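Local atomic coordinates of enoyl-CoA hydratase/isomerase (Mycobacterium avium, PDB entry 3P5M), a protein that probably catalyses hydration or isomerisation of enoyl-coenzyme A thioesters, as a hexameric member of the crotonase superfamily. Residues Val117-Ala122 / Gly172-Ile177; Val132-Asp137 / Glu226-Leu231. All blocks are in the same frame, centred on the assembly; numbering follows the deposited sequence.

Contact 1. Residues Val117-Ala122 / Gly172-Ile177; sequences VVAAPA and GMISHI
A parallel strand pairing of the crotonase-fold sheet joins strand 116-119 to the short strand 176-177, outermost within this chain, with V118 opposite H176 and A119 opposite I177. Two backbone bonds define the register: H176 N to V117 O at 2.9 Å, bent at the hydrogen (132°), and A119 N to H176 O at 3.2 Å. Two residues before A119, V117 N donates instead to a side chain, S175 OG, at 2.9 Å. The S175 hydroxyl is turned between its own backbone N and carbonyl carbon (chi1 64°), and it also shares a hydrogen bond with H176 ND1, lying in the plane of the imidazole at its edge. That in-plane bond restrains the rotation of the ring, which V118 CG2 approaches obliquely from the neighbouring strand. A97 and V99 of strand 95-99 bond to V118 on the other side of its strand, while R155 of a second subunit donates to S175 O. On the sheet face of A119, I174 reaches two residues: its CG2 meets V117 CG1 at 3.6 Å, and its CD1 presses tightly on A119 CB at 3.5 Å.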
# COMPACT_ATOMS: atom_id res chain seq x y z
N VAL B 117 -0.85 17.21 12.90
CA VAL B 117 -1.93 17.67 11.99
C VAL B 117 -2.95 16.55 11.93
O VAL B 117 -2.58 15.40 11.68
CB VAL B 117 -1.41 17.96 10.56
CG1 VAL B 117 -2.58 18.26 9.58
CG2 VAL B 117 -0.37 19.13 10.60
N VAL B 118 -4.21 16.88 12.19
CA VAL B 118 -5.32 15.92 12.12
C VAL B 118 -6.18 16.34 10.93
O VAL B 118 -6.83 17.41 10.94
CB VAL B 118 -6.16 15.88 13.45
CG1 VAL B 118 -7.25 14.83 13.34
CG2 VAL B 118 -5.27 15.58 14.70
N ALA B 119 -6.13 15.54 9.89
CA ALA B 119 -6.72 15.92 8.61
C ALA B 119 -8.04 15.20 8.40
O ALA B 119 -8.13 13.98 8.60
CB ALA B 119 -5.72 15.61 7.45
N ALA B 120 -9.07 15.97 8.02
CA ALA B 120 -10.37 15.43 7.63
C ALA B 120 -10.23 14.71 6.30
O ALA B 120 -9.35 15.12 5.47
CB ALA B 120 -11.40 16.58 7.52
N PRO B 121 -11.07 13.69 6.04
CA PRO B 121 -10.98 12.83 4.82
C PRO B 121 -11.00 13.59 3.50
O PRO B 121 -10.23 13.26 2.57
CB PRO B 121 -12.21 11.90 4.90
CG PRO B 121 -12.82 12.12 6.24
CD PRO B 121 -12.07 13.18 7.01
N ALA B 122 -11.84 14.62 3.43
CA ALA B 122 -11.93 15.43 2.21
C ALA B 122 -10.93 16.60 2.21
O ALA B 122 -10.99 17.48 1.33
CB ALA B 122 -13.38 15.92 2.02
N GLY B 172 3.87 10.78 4.84
CA GLY B 172 4.47 11.29 6.12
C GLY B 172 4.47 12.81 6.22
O GLY B 172 5.23 13.40 7.04
N MET B 173 3.59 13.46 5.42
CA MET B 173 3.44 14.91 5.48
C MET B 173 2.78 15.35 6.77
O MET B 173 3.10 16.38 7.32
CB MET B 173 2.56 15.42 4.31
CG MET B 173 2.61 16.95 4.09
SD MET B 173 1.31 17.62 2.97
CE MET B 173 1.94 16.90 1.45
N ILE B 174 1.82 14.55 7.22
CA ILE B 174 0.98 14.89 8.35
C ILE B 174 0.97 13.74 9.35
O ILE B 174 1.10 12.58 8.94
CB ILE B 174 -0.49 15.26 7.87
CG1 ILE B 174 -1.07 14.16 6.98
CG2 ILE B 174 -0.44 16.62 7.12
CD1 ILE B 174 -2.60 14.31 6.73
N SER B 175 0.79 14.05 10.63
CA SER B 175 0.86 13.01 11.66
C SER B 175 -0.40 12.12 11.74
O SER B 175 -0.29 10.95 12.03
CB SER B 175 1.13 13.65 13.00
OG SER B 175 0.04 14.49 13.35
N HIS B 176 -1.58 12.68 11.44
CA HIS B 176 -2.88 11.99 11.64
C HIS B 176 -3.82 12.07 10.48
O HIS B 176 -4.02 13.15 9.87
CB HIS B 176 -3.61 12.52 12.87
CG HIS B 176 -2.96 12.14 14.16
ND1 HIS B 176 -1.81 12.74 14.62
CD2 HIS B 176 -3.27 11.18 15.07
CE1 HIS B 176 -1.47 12.20 15.78
NE2 HIS B 176 -2.33 11.24 16.06
N ILE B 177 -4.43 10.92 10.20
CA ILE B 177 -5.50 10.86 9.25
C ILE B 177 -6.80 10.41 9.94
O ILE B 177 -6.78 9.59 10.88
CB ILE B 177 -5.11 9.94 8.04
CG1 ILE B 177 -6.12 10.03 6.91
CG2 ILE B 177 -5.00 8.47 8.45
CD1 ILE B 177 -6.07 11.24 6.06

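Contact 2. Residues Val132-Asp137 / Glu226-Leu231; sequences VGLMPD and EGQLAL
Q228 reaches from helix 217-231 to the loop 132-137 and grips the backbone of M135 with both ends of its carboxamide. M135 N points at Q228 OE1 over 3.0 Å with an almost linear N-H...O angle of 177°, in the carbonyl plane and on a lone pair. In return, Q228 NE2 donates to M135 O at 2.9 Å, less ideally placed, since the donor is tilted 29° from the plane of that carbonyl. The two bonds close a ring that fixes the rotation of the amide and satisfies both buried peptide atoms; the bend of the glutamine chain at chi2 (77°) turns its end onto the loop. Around this clamp the apolar chains take distinct directions. L134 crosses Q228 at about a right angle, its CB 3.4 Å from OE1, and runs past L231 in the opposite sense, with CD2 lying 3.9 Å from L231 CB. L231 in turn crosses M135 nearly perpendicularly, bringing CD1 to 3.7 Å from M135 CB. The M135 side chain runs past Q228 in the opposite direction, and its SD lies 3.7 Å from G227 CA, where the helix surface carries no side chain. Beyond the pair, L134 also packs on F237 of helix 235-245, and T205 and A201 of a fourth subunit pack on M135 and L231. The C-terminal helices of this crotonase-fold subunit are thus fastened, beside a subunit interface, to the loop leading from strand 124-126 into helix 140-143.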
# COMPACT_ATOMS: atom_id res chain seq x y z
N VAL B 132 -0.42 31.19 -10.39
CA VAL B 132 -0.42 32.63 -10.66
C VAL B 132 0.99 33.16 -10.85
O VAL B 132 1.18 34.37 -10.91
CB VAL B 132 -1.20 33.49 -9.59
CG1 VAL B 132 -2.66 33.06 -9.52
CG2 VAL B 132 -0.58 33.39 -8.21
N GLY B 133 1.98 32.26 -10.92
CA GLY B 133 3.36 32.64 -11.20
C GLY B 133 4.18 33.03 -9.98
O GLY B 133 5.22 33.69 -10.12
N LEU B 134 3.72 32.62 -8.80
CA LEU B 134 4.41 32.88 -7.55
C LEU B 134 4.99 31.58 -7.00
O LEU B 134 4.69 30.50 -7.50
CB LEU B 134 3.46 33.52 -6.53
CG LEU B 134 2.86 34.88 -6.91
CD1 LEU B 134 2.07 35.46 -5.74
CD2 LEU B 134 3.97 35.87 -7.34
N MET B 135 5.81 31.68 -5.96
CA MET B 135 6.57 30.56 -5.42
C MET B 135 6.09 30.27 -4.00
O MET B 135 5.32 31.08 -3.44
CB MET B 135 8.07 30.92 -5.39
CG MET B 135 8.41 31.86 -4.24
SD MET B 135 10.14 32.29 -4.16
CE MET B 135 10.86 30.74 -3.70
N PRO B 136 6.51 29.12 -3.41
CA PRO B 136 6.04 28.76 -2.06
C PRO B 136 6.52 29.80 -1.06
O PRO B 136 7.53 30.46 -1.31
CB PRO B 136 6.69 27.40 -1.82
CG PRO B 136 6.77 26.79 -3.22
CD PRO B 136 7.15 27.97 -4.09
N ASP B 137 5.78 29.97 0.04
CA ASP B 137 6.16 30.91 1.12
C ASP B 137 5.95 30.30 2.53
O ASP B 137 5.59 29.12 2.66
CB ASP B 137 5.37 32.21 1.01
CG ASP B 137 3.88 31.99 1.18
OD1 ASP B 137 3.44 30.90 1.64
OD2 ASP B 137 3.13 32.92 0.85
N GLU B 226 12.67 37.13 -0.71
CA GLU B 226 13.30 37.83 -1.86
C GLU B 226 12.70 37.42 -3.21
O GLU B 226 12.48 38.26 -4.10
CB GLU B 226 14.82 37.60 -1.91
CG GLU B 226 15.47 38.40 -2.98
CD GLU B 226 16.96 38.22 -3.05
OE1 GLU B 226 17.57 37.79 -2.06
OE2 GLU B 226 17.53 38.51 -4.12
N GLY B 227 12.50 36.10 -3.38
CA GLY B 227 11.90 35.56 -4.58
C GLY B 227 10.49 36.08 -4.84
O GLY B 227 10.18 36.49 -5.97
N GLN B 228 9.64 36.10 -3.81
CA GLN B 228 8.28 36.61 -4.00
C GLN B 228 8.28 38.08 -4.41
O GLN B 228 7.53 38.47 -5.27
CB GLN B 228 7.40 36.39 -2.75
CG GLN B 228 5.93 36.20 -3.10
CD GLN B 228 5.69 34.77 -3.64
OE1 GLN B 228 6.15 34.43 -4.74
NE2 GLN B 228 5.05 33.93 -2.83
N LEU B 229 9.15 38.88 -3.78
CA LEU B 229 9.37 40.27 -4.18
C LEU B 229 9.73 40.44 -5.65
O LEU B 229 9.23 41.33 -6.32
CB LEU B 229 10.47 40.92 -3.32
CG LEU B 229 9.98 41.43 -1.95
CD1 LEU B 229 11.19 41.87 -1.09
CD2 LEU B 229 8.92 42.56 -2.12
N ALA B 230 10.62 39.58 -6.14
CA ALA B 230 10.98 39.64 -7.55
C ALA B 230 9.84 39.13 -8.44
O ALA B 230 9.59 39.66 -9.53
CB ALA B 230 12.23 38.85 -7.80
N LEU B 231 9.13 38.10 -7.97
CA LEU B 231 8.10 37.45 -8.79
C LEU B 231 6.86 38.30 -9.04
O LEU B 231 6.31 38.27 -10.13
CB LEU B 231 7.72 36.06 -8.26
CG LEU B 231 8.78 34.97 -8.44
CD1 LEU B 231 8.24 33.64 -7.84
CD2 LEU B 231 9.19 34.79 -9.88
O HOH W 1 5.25 35.55 0.25

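Overall arrangement
From the N terminus, the chain enters contact 1 at 117-122, after strand 95-99 and helix 106-113, and soon passes through 132-137, the first half of contact 2. It then runs through helices 140-143, 145-148, 150-159 and 165-171 before 172-177 returns to strand 116-119 and closes contact 1 across 49 intervening residues. Contact 2 closes later, when helix 217-231 meets the loop 88 residues on, so the two closures cross rather than nest. Their centres are 27 Å apart, on opposite sides of the chain's centre. Contact 1 adds the last strand of the chain's six-stranded sheet; contact 2 ties helix 217-231 of the C-terminal helical part to the loop that follows strand 124-126.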